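Local coordinates for phage-related conserved hypothetical protein, BB2244 (PDB 2BDV) that is of unknown function but belongs to the SOS response associated peptidase (SRAP) family, some of whose members crosslink to abasic sites in single-stranded DNA, at residues Y103-L108 and Q207-S212; Q117-H122 and F200-V205. All coordinates share one frame; numbering follows the deposited sequence.

Interaction 1 of 2, residues Y103-L108 and Q207-S212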
loop_
_atom_site.group_PDB
_atom_site.type_symbol
_atom_site.label_atom_id
_atom_site.label_comp_id
_atom_site.label_asym_id
_atom_site.label_seq_id
_atom_site.Cartn_x
_atom_site.Cartn_y
_atom_site.Cartn_z
ATOM N N TYR A 103 -4.683 -3.528 -8.653
ATOM C CA TYR A 103 -5.234 -3.270 -9.971
ATOM C C TYR A 103 -4.778 -1.959 -10.588
ATOM O O TYR A 103 -4.567 -0.974 -9.889
ATOM C CB TYR A 103 -6.758 -3.255 -9.921
ATOM C CG TYR A 103 -7.395 -4.465 -9.286
ATOM C CD1 TYR A 103 -7.515 -4.570 -7.899
ATOM C CD2 TYR A 103 -7.909 -5.490 -10.072
ATOM C CE1 TYR A 103 -8.140 -5.662 -7.314
ATOM C CE2 TYR A 103 -8.534 -6.586 -9.499
ATOM C CZ TYR A 103 -8.647 -6.665 -8.119
ATOM O OH TYR A 103 -9.278 -7.751 -7.559
ATOM N N GLU A 104 -4.634 -1.969 -11.910
ATOM C CA GLU A 104 -4.272 -0.790 -12.689
ATOM C C GLU A 104 -5.152 -0.832 -13.942
ATOM O O GLU A 104 -5.365 -1.895 -14.518
ATOM C CB GLU A 104 -2.799 -0.819 -13.110
ATOM C CG GLU A 104 -1.807 -0.756 -11.966
ATOM C CD GLU A 104 -0.378 -0.835 -12.445
ATOM O OE1 GLU A 104 0.536 -0.956 -11.603
ATOM O OE2 GLU A 104 -0.169 -0.774 -13.673
ATOM N N TRP A 105 -5.658 0.322 -14.354
ATOM C CA TRP A 105 -6.505 0.410 -15.530
ATOM C C TRP A 105 -5.709 0.910 -16.734
ATOM O O TRP A 105 -5.028 1.941 -16.674
ATOM C CB TRP A 105 -7.685 1.341 -15.249
ATOM C CG TRP A 105 -8.718 0.732 -14.344
ATOM C CD1 TRP A 105 -9.967 0.276 -14.699
ATOM C CD2 TRP A 105 -8.593 0.493 -12.940
ATOM N NE1 TRP A 105 -10.621 -0.229 -13.599
ATOM C CE2 TRP A 105 -9.803 -0.109 -12.506
ATOM C CE3 TRP A 105 -7.575 0.727 -12.000
ATOM C CZ2 TRP A 105 -10.021 -0.477 -11.174
ATOM C CZ3 TRP A 105 -7.796 0.357 -10.669
ATOM C CH2 TRP A 105 -9.011 -0.237 -10.274
ATOM N N LYS A 106 -5.797 0.161 -17.825
ATOM C CA LYS A 106 -5.089 0.492 -19.048
ATOM C C LYS A 106 -5.994 1.289 -19.976
ATOM O O LYS A 106 -7.008 0.787 -20.448
ATOM C CB LYS A 106 -4.636 -0.796 -19.738
ATOM C CG LYS A 106 -3.815 -0.598 -21.001
ATOM C CD LYS A 106 -2.507 0.112 -20.704
ATOM C CE LYS A 106 -1.574 0.104 -21.914
ATOM N NZ LYS A 106 -1.153 -1.274 -22.311
ATOM N N ALA A 107 -5.629 2.539 -20.221
ATOM C CA ALA A 107 -6.406 3.394 -21.099
ATOM C C ALA A 107 -6.423 2.754 -22.480
ATOM O O ALA A 107 -5.368 2.492 -23.053
ATOM C CB ALA A 107 -5.774 4.775 -21.168
ATOM N N LEU A 108 -7.610 2.499 -23.014
ATOM C CA LEU A 108 -7.706 1.878 -24.328
ATOM C C LEU A 108 -7.837 2.901 -25.450
ATOM O O LEU A 108 -7.807 2.542 -26.624
ATOM C CB LEU A 108 -8.884 0.904 -24.356
ATOM C CG LEU A 108 -8.816 -0.238 -23.336
ATOM C CD1 LEU A 108 -10.195 -0.847 -23.188
ATOM C CD2 LEU A 108 -7.795 -1.284 -23.762
ATOM N N GLN A 207 -14.363 -9.494 -15.276
ATOM C CA GLN A 207 -15.536 -9.172 -14.471
ATOM C C GLN A 207 -15.569 -7.655 -14.261
ATOM O O GLN A 207 -14.732 -6.927 -14.804
ATOM C CB GLN A 207 -15.463 -9.899 -13.118
ATOM C CG GLN A 207 -14.516 -9.267 -12.099
ATOM C CD GLN A 207 -14.251 -10.155 -10.887
ATOM O OE1 GLN A 207 -13.809 -9.680 -9.837
ATOM N NE2 GLN A 207 -14.507 -11.451 -11.032
ATOM N N GLU A 208 -16.539 -7.183 -13.484
ATOM C CA GLU A 208 -16.673 -5.754 -13.193
ATOM C C GLU A 208 -15.932 -5.388 -11.911
ATOM O O GLU A 208 -16.234 -5.914 -10.842
ATOM C CB GLU A 208 -18.149 -5.369 -13.032
ATOM C CG GLU A 208 -18.862 -4.989 -14.319
ATOM C CD GLU A 208 -18.856 -6.098 -15.349
ATOM O OE1 GLU A 208 -19.388 -7.195 -15.053
ATOM O OE2 GLU A 208 -18.319 -5.869 -16.459
ATOM N N VAL A 209 -14.968 -4.479 -12.022
ATOM C CA VAL A 209 -14.195 -4.036 -10.866
ATOM C C VAL A 209 -14.125 -2.515 -10.823
ATOM O O VAL A 209 -13.736 -1.928 -9.814
ATOM C CB VAL A 209 -12.762 -4.593 -10.906
ATOM C CG1 VAL A 209 -12.793 -6.101 -10.777
ATOM C CG2 VAL A 209 -12.083 -4.184 -12.204
ATOM N N GLY A 210 -14.504 -1.888 -11.931
ATOM C CA GLY A 210 -14.479 -0.440 -12.014
ATOM C C GLY A 210 -14.086 0.056 -13.394
ATOM O O GLY A 210 -13.454 -0.669 -14.168
ATOM N N SER A 211 -14.463 1.296 -13.699
ATOM C CA SER A 211 -14.157 1.913 -14.985
ATOM C C SER A 211 -12.799 2.615 -14.961
ATOM O O SER A 211 -12.135 2.738 -15.993
ATOM C CB SER A 211 -15.243 2.927 -15.363
ATOM O OG SER A 211 -16.495 2.294 -15.548
ATOM N N SER A 212 -12.400 3.077 -13.778
ATOM C CA SER A 212 -11.124 3.769 -13.598
ATOM C C SER A 212 -10.562 3.516 -12.201
ATOM O O SER A 212 -11.242 2.937 -11.352
ATOM C CB SER A 212 -11.298 5.278 -13.809
ATOM O OG SER A 212 -11.665 5.576 -15.147
#
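The loop that follows the edge strand 201-204 folds back over one face of the four-stranded antiparallel sheet, where Trp105 of strand 101-107 receives the backbone of Gly210, Ser211 and Ser212. The indole meets mostly main chain on this side. The carbonyl carbon of Ser212 lies over the centre of one ring face, and Ser212 O comes to 3.6 Å from Trp105 CE2, so a peptide group is laid on the aromatic surface. At the rim of the same ring, Trp105 NE1 of this buried side chain donates to Gly210 O over 2.9 Å with an N-H...O angle of 153°. The acceptor lies in the indole plane, but the donor stands well above the plane of the Gly210 carbonyl (73° out of it); that carbonyl thus turns the face of its plane, not a lone pair, to the N-H. Two torsions set up the approach: Trp105 CG stands beside its own backbone N and opposite the carbonyl carbon (chi1 -74°), which places the indole on the loop side of the strand, and the ring's rotation about CB-CG turns NE1 to Gly210 O. Ser211 O, 3.5 Å from Trp105 CD1, comes in obliquely, and the chain reaches this course through Gly210 at a positive phi. Val209 lies farther along the same edge, its CG2 standing 4.4 Å from Trp105 CZ2, while its other methyl, CG1, looks to Tyr103 CE2 at 4.5 Å. Both are loose apolar contacts. The phenol oxygen of Tyr103 is held elsewhere, by Tyr34 O, and Val209 O receives a bond from Arg4. Within the loop, the hydroxyl of Ser212 turns back on the preceding residue, giving Ser211 O a weak hydrogen bond from Ser212 OG at 3.0 Å.

Interaction 2 of 2, residues Q117-H122 and F200-V205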
loop_
_atom_site.group_PDB
_atom_site.type_symbol
_atom_site.label_atom_id
_atom_site.label_comp_id
_atom_site.label_asym_id
_atom_site.label_seq_id
_atom_site.Cartn_x
_atom_site.Cartn_y
_atom_site.Cartn_z
ATOM N N GLN A 117 -9.381 -0.753 -19.549
ATOM C CA GLN A 117 -9.334 -2.186 -19.287
ATOM C C GLN A 117 -8.584 -2.467 -17.976
ATOM O O GLN A 117 -7.370 -2.287 -17.889
ATOM C CB GLN A 117 -8.631 -2.896 -20.451
ATOM C CG GLN A 117 -8.233 -4.340 -20.172
ATOM C CD GLN A 117 -9.429 -5.240 -19.900
ATOM O OE1 GLN A 117 -10.271 -5.456 -20.775
ATOM N NE2 GLN A 117 -9.511 -5.764 -18.682
ATOM N N PRO A 118 -9.306 -2.902 -16.936
ATOM C CA PRO A 118 -8.656 -3.195 -15.653
ATOM C C PRO A 118 -7.780 -4.457 -15.688
ATOM O O PRO A 118 -8.155 -5.467 -16.285
ATOM C CB PRO A 118 -9.844 -3.340 -14.696
ATOM C CG PRO A 118 -10.932 -3.882 -15.588
ATOM C CD PRO A 118 -10.771 -3.063 -16.844
ATOM N N TYR A 119 -6.608 -4.390 -15.059
ATOM C CA TYR A 119 -5.697 -5.533 -14.995
ATOM C C TYR A 119 -5.419 -5.886 -13.535
ATOM O O TYR A 119 -5.453 -5.015 -12.659
ATOM C CB TYR A 119 -4.355 -5.216 -15.679
ATOM C CG TYR A 119 -4.378 -5.290 -17.185
ATOM C CD1 TYR A 119 -4.883 -4.236 -17.947
ATOM C CD2 TYR A 119 -3.945 -6.435 -17.850
ATOM C CE1 TYR A 119 -4.964 -4.320 -19.334
ATOM C CE2 TYR A 119 -4.021 -6.531 -19.238
ATOM C CZ TYR A 119 -4.535 -5.470 -19.974
ATOM O OH TYR A 119 -4.649 -5.576 -21.346
ATOM N N TYR A 120 -5.157 -7.160 -13.267
ATOM C CA TYR A 120 -4.828 -7.593 -11.909
ATOM C C TYR A 120 -3.352 -8.025 -11.939
ATOM O O TYR A 120 -2.973 -8.844 -12.771
ATOM C CB TYR A 120 -5.714 -8.776 -11.474
ATOM C CG TYR A 120 -5.341 -9.335 -10.113
ATOM C CD1 TYR A 120 -5.411 -8.539 -8.975
ATOM C CD2 TYR A 120 -4.903 -10.649 -9.969
ATOM C CE1 TYR A 120 -5.058 -9.026 -7.732
ATOM C CE2 TYR A 120 -4.542 -11.158 -8.720
ATOM C CZ TYR A 120 -4.625 -10.334 -7.601
ATOM O OH TYR A 120 -4.284 -10.799 -6.346
ATOM N N ILE A 121 -2.534 -7.453 -11.053
ATOM C CA ILE A 121 -1.097 -7.755 -10.972
ATOM C C ILE A 121 -0.794 -8.488 -9.670
ATOM O O ILE A 121 -1.306 -8.114 -8.619
ATOM C CB ILE A 121 -0.198 -6.467 -10.967
ATOM C CG1 ILE A 121 -0.471 -5.592 -12.185
ATOM C CG2 ILE A 121 1.264 -6.849 -11.028
ATOM C CD1 ILE A 121 -1.689 -4.749 -12.082
ATOM N N HIS A 122 0.043 -9.521 -9.727
ATOM C CA HIS A 122 0.380 -10.265 -8.510
ATOM C C HIS A 122 1.735 -10.966 -8.588
ATOM O O HIS A 122 2.404 -10.954 -9.621
ATOM C CB HIS A 122 -0.711 -11.296 -8.224
ATOM C CG HIS A 122 -0.749 -12.409 -9.221
ATOM N ND1 HIS A 122 0.173 -13.433 -9.225
ATOM C CD2 HIS A 122 -1.552 -12.621 -10.290
ATOM C CE1 HIS A 122 -0.058 -14.226 -10.256
ATOM N NE2 HIS A 122 -1.099 -13.755 -10.918
ATOM N N PHE A 200 6.485 -10.262 -10.893
ATOM C CA PHE A 200 5.033 -10.196 -11.024
ATOM C C PHE A 200 4.519 -10.617 -12.399
ATOM O O PHE A 200 5.217 -10.506 -13.406
ATOM C CB PHE A 200 4.536 -8.766 -10.773
ATOM C CG PHE A 200 5.119 -8.118 -9.558
ATOM C CD1 PHE A 200 6.191 -7.236 -9.668
ATOM C CD2 PHE A 200 4.596 -8.383 -8.302
ATOM C CE1 PHE A 200 6.733 -6.629 -8.539
ATOM C CE2 PHE A 200 5.131 -7.784 -7.168
ATOM C CZ PHE A 200 6.200 -6.903 -7.282
ATOM N N SER A 201 3.282 -11.093 -12.425
ATOM C CA SER A 201 2.616 -11.474 -13.658
ATOM C C SER A 201 1.256 -10.783 -13.539
ATOM O O SER A 201 0.882 -10.348 -12.448
ATOM C CB SER A 201 2.451 -12.998 -13.759
ATOM O OG SER A 201 1.643 -13.509 -12.715
ATOM N N TRP A 202 0.521 -10.661 -14.639
ATOM C CA TRP A 202 -0.782 -10.004 -14.585
ATOM C C TRP A 202 -1.686 -10.412 -15.725
ATOM O O TRP A 202 -1.223 -10.921 -16.741
ATOM C CB TRP A 202 -0.600 -8.483 -14.597
ATOM C CG TRP A 202 0.218 -7.990 -15.741
ATOM C CD1 TRP A 202 -0.212 -7.732 -17.014
ATOM C CD2 TRP A 202 1.623 -7.731 -15.732
ATOM N NE1 TRP A 202 0.844 -7.328 -17.796
ATOM C CE2 TRP A 202 1.984 -7.319 -17.032
ATOM C CE3 TRP A 202 2.619 -7.810 -14.747
ATOM C CZ2 TRP A 202 3.300 -6.986 -17.378
ATOM C CZ3 TRP A 202 3.931 -7.480 -15.087
ATOM C CH2 TRP A 202 4.257 -7.073 -16.393
ATOM N N TYR A 203 -2.984 -10.200 -15.545
ATOM C CA TYR A 203 -3.945 -10.534 -16.584
ATOM C C TYR A 203 -5.116 -9.552 -16.558
ATOM O O TYR A 203 -5.359 -8.883 -15.549
ATOM C CB TYR A 203 -4.454 -11.977 -16.413
ATOM C CG TYR A 203 -5.023 -12.294 -15.045
ATOM C CD1 TYR A 203 -4.214 -12.825 -14.031
ATOM C CD2 TYR A 203 -6.356 -12.035 -14.754
ATOM C CE1 TYR A 203 -4.730 -13.087 -12.763
ATOM C CE2 TYR A 203 -6.881 -12.288 -13.494
ATOM C CZ TYR A 203 -6.071 -12.811 -12.503
ATOM O OH TYR A 203 -6.598 -13.053 -11.252
ATOM N N PRO A 204 -5.849 -9.438 -17.679
ATOM C CA PRO A 204 -6.981 -8.513 -17.703
ATOM C C PRO A 204 -8.163 -9.133 -16.973
ATOM O O PRO A 204 -8.503 -10.295 -17.215
ATOM C CB PRO A 204 -7.242 -8.333 -19.195
ATOM C CG PRO A 204 -6.923 -9.699 -19.742
ATOM C CD PRO A 204 -5.659 -10.083 -18.993
ATOM N N VAL A 205 -8.774 -8.380 -16.064
ATOM C CA VAL A 205 -9.926 -8.897 -15.341
ATOM C C VAL A 205 -11.129 -8.708 -16.257
ATOM O O VAL A 205 -11.330 -7.633 -16.816
ATOM C CB VAL A 205 -10.140 -8.152 -14.002
ATOM C CG1 VAL A 205 -10.129 -6.676 -14.232
ATOM C CG2 VAL A 205 -11.458 -8.587 -13.368
#
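Tyr119 carries Pro204 over one face of its phenol ring, Pro204 CB lying 4.1 Å from the Tyr119 ring centroid in a CH-pi contact. Tyr203 has Tyr120 CB over one face, toward the rim, and sends CE1 to the edge of the Tyr120 ring; the two ring planes are inclined at 62°. The same Tyr203 CE1 also touches the edge of the His122 imidazole, at 4.1 Å from His122 CD2, while Ser201 O lies over one face of that imidazole, near its rim. These pairs sit on strands 116-123 and 201-204 of the four-stranded antiparallel sheet, with 201-204 outermost within the chain. Tyr119, Ile121, Trp202 and Pro204 point to one side; Tyr120, His122, Ser201 and Tyr203 to the other. Tyr120 and Tyr203 form a hydrogen-bonded pair (Tyr120 N to Tyr203 O 2.9 Å), as do His122 and Ser201 (His122 N to Ser201 O 3.0 Å). Beyond the strand end, Val205 N prolongs the ladder by donating to Pro118 O over 3.0 Å. Gln117, bent at its second torsion (chi2 63°), brings its amide back to the same oxygen: Gln117 NE2 donates to Pro118 O (2.8 Å), reaching it from the face opposite Val205 N, and to Val205 O (3.2 Å), both acceptors lying in its amide plane.

How the interactions relate
From the N terminus, strand 101-107 leads by way of a loop into strand 116-123, and these two are neighbours in the same antiparallel sheet. After the excursion through strands 126-133 and 147-151 and the two later helices, the chain returns as strand 201-204, and interaction 2 closes that loop along the edge of the sheet. The chain then runs on into 207-212, where interaction 1 closes a wider loop that encloses the first. The two contacts adjoin through Glu104 O and Tyr119 N (2.8 Å), while Pro118 packs against both Trp105 and Val209. Together they tie the returning chain to the beta hairpin of strands 101-107 and 116-123.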